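Local coordinates for inner membrane protein (Salmonella typhimurium LT2, PDB 2QJV), which belongs to the KduI/IolB family of cupin proteins and is probably a metal-binding sugar isomerase, consistent with glucuronate isomerase activity, at residues E48-L53 with S86-H91. The protein carries 2 engineered substitutions. Sequence-based numbering, arbitrary orientation.
Sequences ERERCL and SVYLPH. With NI (nickel (II) ion), chain C.
Arg51 and Leu89 trade both of their backbone hydrogen bonds, Leu89 N reaching Arg51 O at 2.7 Å, and Leu53 and Val87 repeat the exchange two residues on. With Cys52 and Tyr88 as the non-hydrogen-bonded pair between them, this is a regular antiparallel ladder inside a cupin-type sheet; strand 104-111 flanks 49-55 on its other side. Where the pairing ends, a water takes over: it sits 2.9 Å from both Arg49 O and Pro90 O and accepts from Arg51 NH1 in the guanidinium plane. Arg51 NH2 goes to Asp47 in a salt bridge.

On the face with Cys52, Tyr88 OH donates to Glu50 OE1 at 2.6 Å, arriving on the anti side of the carboxylate and 26° out of its plane, which stands nearly square (87°) to the ring. Tyr88 CG lies trans to its own N (chi1 171°), which lays the ring along the neighbouring strand with its hydroxyl end at Glu50. The backbone amides of Asp151, Ser152 and Leu153 supply Glu50 with further hydrogen bonds. On the opposite face Leu53 CD1 meets Leu89 CD1 at 3.8 Å.

Past the strand end, His91 NE2 binds nickel at 2.4 Å, alongside His92 and two waters. Four donors on one buried carboxylate would favour its ionised form, making Glu50 a polar tie between this sheet and the 151-153 loop.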
# COMPACT_ATOMS: atom_id res chain seq x y z
N GLU A 48 24.36 -8.43 26.98
CA GLU A 48 23.39 -9.41 27.44
C GLU A 48 22.94 -10.39 26.35
O GLU A 48 21.91 -11.02 26.49
CB GLU A 48 22.17 -8.67 28.03
CG GLU A 48 22.50 -7.69 29.19
CD GLU A 48 23.04 -8.35 30.45
OE1 GLU A 48 23.08 -9.60 30.54
OE2 GLU A 48 23.43 -7.60 31.37
N ARG A 49 23.66 -10.45 25.24
CA ARG A 49 23.33 -11.34 24.15
C ARG A 49 24.40 -12.44 23.96
O ARG A 49 25.61 -12.19 24.12
CB ARG A 49 23.13 -10.49 22.89
CG ARG A 49 21.92 -9.58 23.11
CD ARG A 49 21.54 -8.71 22.00
NE ARG A 49 21.06 -9.37 20.79
CZ ARG A 49 19.84 -9.85 20.59
NH1 ARG A 49 18.92 -9.92 21.56
NH2 ARG A 49 19.55 -10.32 19.40
N GLU A 50 23.93 -13.67 23.72
CA GLU A 50 24.81 -14.75 23.28
C GLU A 50 24.85 -14.65 21.74
O GLU A 50 23.97 -14.07 21.10
CB GLU A 50 24.37 -16.15 23.72
CG GLU A 50 23.03 -16.57 23.21
CD GLU A 50 22.68 -18.01 23.49
OE1 GLU A 50 23.34 -18.68 24.33
OE2 GLU A 50 21.69 -18.45 22.84
N ARG A 51 25.93 -15.18 21.19
CA ARG A 51 26.21 -15.14 19.77
C ARG A 51 26.76 -16.47 19.21
O ARG A 51 27.40 -17.28 19.90
CB ARG A 51 27.21 -14.03 19.45
CG ARG A 51 26.71 -12.60 19.59
CD ARG A 51 27.82 -11.54 19.54
NE ARG A 51 27.24 -10.18 19.60
CZ ARG A 51 26.93 -9.52 20.71
NH1 ARG A 51 27.10 -10.06 21.90
NH2 ARG A 51 26.38 -8.30 20.64
N CYS A 52 26.49 -16.66 17.91
CA CYS A 52 27.03 -17.74 17.13
C CYS A 52 27.60 -17.06 15.86
O CYS A 52 26.89 -16.48 15.06
CB CYS A 52 25.99 -18.82 16.78
SG CYS A 52 26.68 -20.24 15.89
N LEU A 53 28.92 -17.09 15.79
CA LEU A 53 29.70 -16.52 14.70
C LEU A 53 29.80 -17.60 13.67
O LEU A 53 30.44 -18.62 13.93
CB LEU A 53 31.09 -16.16 15.17
CG LEU A 53 31.34 -14.83 15.92
CD1 LEU A 53 30.21 -14.49 16.85
CD2 LEU A 53 32.70 -14.90 16.64
N SER A 86 31.98 -22.42 13.02
CA SER A 86 31.30 -21.42 13.82
C SER A 86 31.92 -21.37 15.22
O SER A 86 32.58 -22.31 15.66
CB SER A 86 29.79 -21.74 13.95
OG SER A 86 29.23 -21.97 12.67
N VAL A 87 31.71 -20.25 15.90
CA VAL A 87 32.13 -20.09 17.30
C VAL A 87 30.94 -19.60 18.13
O VAL A 87 30.31 -18.59 17.78
CB VAL A 87 33.31 -19.11 17.48
CG1 VAL A 87 33.60 -18.93 19.01
CG2 VAL A 87 34.50 -19.61 16.68
N TYR A 88 30.62 -20.38 19.17
CA TYR A 88 29.60 -20.00 20.14
C TYR A 88 30.22 -19.07 21.20
O TYR A 88 31.25 -19.40 21.80
CB TYR A 88 28.93 -21.23 20.80
CG TYR A 88 28.03 -20.79 21.94
CD1 TYR A 88 26.75 -20.30 21.70
CD2 TYR A 88 28.51 -20.76 23.26
CE1 TYR A 88 25.96 -19.84 22.75
CE2 TYR A 88 27.72 -20.30 24.31
CZ TYR A 88 26.46 -19.84 24.04
OH TYR A 88 25.69 -19.37 25.08
N LEU A 89 29.57 -17.93 21.45
CA LEU A 89 29.98 -16.98 22.47
C LEU A 89 28.84 -16.78 23.45
O LEU A 89 27.76 -16.38 23.05
CB LEU A 89 30.36 -15.61 21.89
CG LEU A 89 31.41 -15.46 20.81
CD1 LEU A 89 31.50 -13.98 20.37
CD2 LEU A 89 32.75 -16.05 21.35
N PRO A 90 29.08 -17.03 24.75
CA PRO A 90 28.05 -16.74 25.75
C PRO A 90 27.96 -15.23 25.92
O PRO A 90 28.75 -14.47 25.33
CB PRO A 90 28.59 -17.40 27.01
CG PRO A 90 30.07 -17.34 26.84
CD PRO A 90 30.31 -17.54 25.37
N HIS A 91 26.97 -14.78 26.67
CA HIS A 91 26.84 -13.34 26.90
C HIS A 91 27.97 -12.86 27.84
O HIS A 91 28.70 -13.66 28.41
CB HIS A 91 25.45 -13.02 27.41
CG HIS A 91 25.27 -13.33 28.84
ND1 HIS A 91 25.23 -14.63 29.32
CD2 HIS A 91 25.22 -12.52 29.91
CE1 HIS A 91 25.12 -14.59 30.63
NE2 HIS A 91 25.11 -13.33 31.00
NI NI C . 24.96 -12.34 33.14
O HOH W 1 28.20 -12.80 23.06
O HOH W 2 26.02 -14.24 34.27
O HOH W 3 23.59 -10.84 32.80